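Putative iron-regulated protein A (Parabacteroides distasonis ATCC 8503, PDB 4ECG) binds calcium ions and, as an imelysin-like member of the M75 peptidase family, is a putative metalloendopeptidase whose link to iron regulation is inferred. Local coordinates at residues 243-247 against 248-252; 287-290 against 291-295. All blocks are in the same frame, centred on the assembly; numbering follows the deposited sequence.

Interaction 1 (243-247 against 248-252); sequences SNEVG and SAKIT. With CA (calcium ion), chain H.
Ser248 and Asn244 meet one turn apart on helix 239-259, where the carbonyl Asn244 O is gripped twice, by Ser248 N at 2.9 Å and by Ser248 OG at 3.1 Å. With OG beside its own backbone N (chi1 -49°), the hydroxyl folds back over the preceding turn. Without the hydroxyl, as with an alanine at this position, Asn244 O is likely to lose one of these two donors and keep the backbone N-H. One residue on, the helix widens into a pi-type turn at 248-251: Glu245 O takes Ala249 N from above the carbonyl plane and Lys250 N almost straight on, both at 2.9 Å, and Val246 O receives Ile251 N five residues ahead. Gly247 O then pairs with Thr252 OG1 at 2.6 Å, its bond to Thr252 N being weak.

Lys250 runs extended from the bulge. Its CB lies beside Val246 O, CG lies 3.6 Å from Glu245 O, CD comes only loosely near Val246 CG2, and CE passes 4.0 Å from Glu245 CG, the two chains crossing at about a right angle. NZ stays apart from the Glu245 carboxylate and bonds Asn291 OD1 on helix 284-300. Glu245, bent at chi2, lays OE1 against Ala249 CB instead. On the buried side Val246 CG1 meets Ile251 CD1 at 3.8 Å.

Ser248 O binds a calcium ion at 2.6 Å together with three waters and Asp253. Ser248 thus serves two ends: its hydroxyl and N-H hold the helix turn, while its carbonyl gives the metal a neutral oxygen ligand.

Interaction 2 (287-290 against 291-295); sequences DYKN and NIVSI
Asn291 turns its CG beside its own backbone N (chi1 -65°), which carries the amide back over the preceding turn to Asp287 O, 3.3 Å from CG. That carbonyl accepts from Asn291 N at 2.8 Å. The amide lies against it without bonding it: OD1, itself an acceptor, is 3.4 Å from Asp287 O, and ND2, 3.6 Å from the same oxygen, donates to Glu89 O instead. A chi2 of 154° sets OD1 at the edge of the Tyr288 ring, near its plane and 4.5 Å from CD1, and there OD1 accepts from Lys250 NZ.

The surroundings are those of an alpha-helix, 284-300, packed within the helical imelysin fold between helices 71-89, 239-259 and 324-343. Its i to i+4 bonds continue with Ile292 N to Tyr288 O, Val293 N to Lys289 O at 2.9 Å, and Ser294 N to Asn290 O; Ile292 N also makes a weak second bond to Lys289 O.

Val293 points back toward the previous turn, and its CG2 touches Lys289 O at 3.4 Å while approaching Lys289 CG more loosely. Ile292 CG1 rests 3.5 Å from Tyr288 O, and the side chain also packs on Ile338 and Ile341 of helix 324-343. Asp287, Asn290 and Ser294 are buried, with polar partners outside the turn: Asp287 forms a salt bridge with Arg85 and hydrogen bonds with Asn283 and Ser278, and Asn290 OD1 accepts from Gln90. Ser294 OG is hydrogen-bonded to both Gln90 O and Ala93 N.

Interactions 1 and 2 lie on neighbouring helices, 239-259 and 284-300, with centres about 11 Å apart. They are joined by a probable hydrogen bond, Lys250 NZ to Asn291 OD1 at 2.6 Å. Val246 CG2 packs 3.6 Å from the same OD1, Lys250 O lies 3.5 Å from Tyr288 OH, and Ser243 CB meets Ile295 CD1 at 3.8 Å. The polar bridge stands beside Glu92, a calcium ligand, and Glu89, a calcium-site residue whose ion is not bound to this chain in the model. The Lys250 side chain is about 4 Å from a bound calcium ion, and that of Asn291 is about 6 Å from a bound calcium ion. The ion held by Ser248 is separate, so 243-252 supplies a ligand to one calcium and sets Lys250 beside another.

Interaction 1 (243-247 against 248-252)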
loop_
_atom_site.group_PDB
_atom_site.type_symbol
_atom_site.label_atom_id
_atom_site.label_comp_id
_atom_site.label_asym_id
_atom_site.label_seq_id
_atom_site.Cartn_x
_atom_site.Cartn_y
_atom_site.Cartn_z
ATOM N N SER A 243 0.480 8.569 4.744
ATOM C CA SER A 243 -0.544 9.404 5.399
ATOM C C SER A 243 -1.049 10.499 4.476
ATOM O O SER A 243 -2.256 10.750 4.363
ATOM C CB SER A 243 -0.047 10.011 6.708
ATOM O OG SER A 243 1.051 10.872 6.534
ATOM N N ASN A 244 -0.118 11.171 3.812
ATOM C CA ASN A 244 -0.493 12.265 2.948
ATOM C C ASN A 244 -1.236 11.798 1.708
ATOM O O ASN A 244 -2.133 12.488 1.224
ATOM C CB ASN A 244 0.749 13.025 2.581
ATOM C CG ASN A 244 0.464 14.184 1.701
ATOM O OD1 ASN A 244 -0.197 15.108 2.113
ATOM N ND2 ASN A 244 0.923 14.119 0.456
ATOM N N GLU A 245 -0.843 10.650 1.168
ATOM C CA GLU A 245 -1.457 10.094 -0.046
ATOM C C GLU A 245 -2.877 9.590 0.218
ATOM O O GLU A 245 -3.791 9.821 -0.591
ATOM C CB GLU A 245 -0.557 8.975 -0.597
ATOM C CG GLU A 245 -1.120 8.064 -1.702
ATOM C CD GLU A 245 -1.020 8.611 -3.130
ATOM O OE1 GLU A 245 -0.610 9.803 -3.287
ATOM O OE2 GLU A 245 -1.351 7.821 -4.096
ATOM N N VAL A 246 -3.068 8.860 1.310
ATOM C CA VAL A 246 -4.443 8.415 1.692
ATOM C C VAL A 246 -5.397 9.627 1.801
ATOM O O VAL A 246 -6.472 9.641 1.231
ATOM C CB VAL A 246 -4.464 7.586 2.990
ATOM C CG1 VAL A 246 -5.886 7.300 3.417
ATOM C CG2 VAL A 246 -3.692 6.293 2.819
ATOM N N GLY A 247 -4.975 10.658 2.510
ATOM C CA GLY A 247 -5.837 11.827 2.750
ATOM C C GLY A 247 -6.016 12.720 1.544
ATOM O O GLY A 247 -7.127 12.956 1.127
ATOM N N SER A 248 -4.927 13.177 0.954
ATOM C CA SER A 248 -5.008 14.078 -0.228
ATOM C C SER A 248 -5.333 13.451 -1.547
ATOM O O SER A 248 -5.898 14.117 -2.342
ATOM C CB SER A 248 -3.683 14.807 -0.508
ATOM O OG SER A 248 -3.235 15.369 0.662
ATOM N N ALA A 249 -4.909 12.228 -1.817
ATOM C CA ALA A 249 -5.140 11.594 -3.122
ATOM C C ALA A 249 -6.255 10.566 -3.100
ATOM O O ALA A 249 -7.199 10.694 -3.856
ATOM C CB ALA A 249 -3.856 10.943 -3.655
ATOM N N LYS A 250 -6.129 9.514 -2.288
ATOM C CA LYS A 250 -7.006 8.356 -2.454
ATOM C C LYS A 250 -8.453 8.693 -2.039
ATOM O O LYS A 250 -9.409 8.208 -2.669
ATOM C CB LYS A 250 -6.509 7.149 -1.655
ATOM C CG LYS A 250 -5.093 6.697 -1.933
ATOM C CD LYS A 250 -4.795 5.355 -1.286
ATOM C CE LYS A 250 -3.399 4.836 -1.667
ATOM N NZ LYS A 250 -3.264 3.428 -1.149
ATOM N N ILE A 251 -8.596 9.502 -0.985
ATOM C CA ILE A 251 -9.893 9.898 -0.491
ATOM C C ILE A 251 -10.331 11.198 -1.184
ATOM O O ILE A 251 -11.434 11.256 -1.759
ATOM C CB ILE A 251 -9.946 10.016 1.057
ATOM C CG1 ILE A 251 -9.852 8.632 1.722
ATOM C CG2 ILE A 251 -11.272 10.642 1.494
ATOM C CD1 ILE A 251 -9.487 8.633 3.205
ATOM N N THR A 252 -9.459 12.203 -1.212
ATOM C CA THR A 252 -9.861 13.565 -1.645
ATOM C C THR A 252 -10.184 13.592 -3.125
ATOM O O THR A 252 -11.206 14.155 -3.505
ATOM C CB THR A 252 -8.861 14.675 -1.198
ATOM O OG1 THR A 252 -8.832 14.709 0.240
ATOM C CG2 THR A 252 -9.256 16.078 -1.692
HETATM CA CA CA H . -5.142 15.899 -4.144
HETATM O O HOH W 1 -3.565 17.395 -3.007
HETATM O O HOH W 2 -2.758 14.645 -4.712
HETATM O O HOH W 3 -4.513 16.413 -6.493
#

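Interaction 2 (287-290 against 291-295)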
loop_
_atom_site.group_PDB
_atom_site.type_symbol
_atom_site.label_atom_id
_atom_site.label_comp_id
_atom_site.label_asym_id
_atom_site.label_seq_id
_atom_site.Cartn_x
_atom_site.Cartn_y
_atom_site.Cartn_z
ATOM N N ASP A 287 -8.369 -1.062 2.050
ATOM C CA ASP A 287 -7.054 -0.598 1.585
ATOM C C ASP A 287 -6.596 0.592 2.408
ATOM O O ASP A 287 -5.494 0.589 2.955
ATOM C CB ASP A 287 -7.074 -0.199 0.122
ATOM C CG ASP A 287 -7.289 -1.398 -0.859
ATOM O OD1 ASP A 287 -7.246 -2.584 -0.446
ATOM O OD2 ASP A 287 -7.502 -1.108 -2.055
ATOM N N TYR A 288 -7.456 1.602 2.534
ATOM C CA TYR A 288 -7.013 2.838 3.160
ATOM C C TYR A 288 -6.660 2.638 4.627
ATOM O O TYR A 288 -5.636 3.133 5.091
ATOM C CB TYR A 288 -8.011 3.974 3.009
ATOM C CG TYR A 288 -8.600 4.221 1.617
ATOM C CD1 TYR A 288 -7.898 3.969 0.466
ATOM C CD2 TYR A 288 -9.866 4.741 1.493
ATOM C CE1 TYR A 288 -8.446 4.205 -0.794
ATOM C CE2 TYR A 288 -10.419 4.996 0.246
ATOM C CZ TYR A 288 -9.711 4.695 -0.893
ATOM O OH TYR A 288 -10.316 4.888 -2.103
ATOM N N LYS A 289 -7.513 1.919 5.351
ATOM C CA LYS A 289 -7.228 1.475 6.698
ATOM C C LYS A 289 -5.909 0.715 6.745
ATOM O O LYS A 289 -5.090 0.936 7.667
ATOM C CB LYS A 289 -8.384 0.579 7.256
ATOM C CG LYS A 289 -8.117 -0.072 8.609
ATOM C CD LYS A 289 -8.859 -1.399 8.784
ATOM C CE LYS A 289 -8.079 -2.559 8.191
ATOM N NZ LYS A 289 -8.879 -3.801 8.171
ATOM N N ASN A 290 -5.695 -0.199 5.787
ATOM C CA ASN A 290 -4.458 -0.998 5.859
ATOM C C ASN A 290 -3.210 -0.124 5.624
ATOM O O ASN A 290 -2.189 -0.333 6.279
ATOM C CB ASN A 290 -4.507 -2.215 4.948
ATOM C CG ASN A 290 -5.321 -3.357 5.552
ATOM O OD1 ASN A 290 -5.175 -3.678 6.753
ATOM N ND2 ASN A 290 -6.120 -4.035 4.703
ATOM N N ASN A 291 -3.309 0.851 4.724
ATOM C CA ASN A 291 -2.256 1.829 4.577
ATOM C C ASN A 291 -1.884 2.576 5.885
ATOM O O ASN A 291 -0.716 2.916 6.122
ATOM C CB ASN A 291 -2.663 2.896 3.590
ATOM C CG ASN A 291 -2.848 2.396 2.173
ATOM O OD1 ASN A 291 -3.618 3.001 1.414
ATOM N ND2 ASN A 291 -2.146 1.317 1.796
ATOM N N ILE A 292 -2.860 2.847 6.739
ATOM C CA ILE A 292 -2.530 3.512 7.998
ATOM C C ILE A 292 -2.043 2.459 8.992
ATOM O O ILE A 292 -1.183 2.742 9.774
ATOM C CB ILE A 292 -3.711 4.320 8.520
ATOM C CG1 ILE A 292 -4.177 5.304 7.442
ATOM C CG2 ILE A 292 -3.342 5.011 9.818
ATOM C CD1 ILE A 292 -3.123 6.292 6.904
ATOM N N VAL A 293 -2.509 1.216 8.903
ATOM C CA VAL A 293 -1.959 0.128 9.753
ATOM C C VAL A 293 -0.458 -0.007 9.448
ATOM O O VAL A 293 0.334 -0.226 10.325
ATOM C CB VAL A 293 -2.759 -1.224 9.676
ATOM C CG1 VAL A 293 -2.106 -2.340 10.481
ATOM C CG2 VAL A 293 -4.123 -1.070 10.269
ATOM N N SER A 294 -0.059 0.173 8.210
ATOM C CA SER A 294 1.351 0.166 7.863
ATOM C C SER A 294 2.146 1.180 8.683
ATOM O O SER A 294 3.245 0.853 9.154
ATOM C CB SER A 294 1.537 0.469 6.364
ATOM O OG SER A 294 2.855 0.223 5.956
ATOM N N ILE A 295 1.593 2.386 8.873
ATOM C CA ILE A 295 2.275 3.406 9.702
ATOM C C ILE A 295 2.405 2.937 11.166
ATOM O O ILE A 295 3.436 3.105 11.827
ATOM C CB ILE A 295 1.521 4.763 9.684
ATOM C CG1 ILE A 295 1.473 5.366 8.277
ATOM C CG2 ILE A 295 2.161 5.726 10.646
ATOM C CD1 ILE A 295 0.630 6.619 8.166
#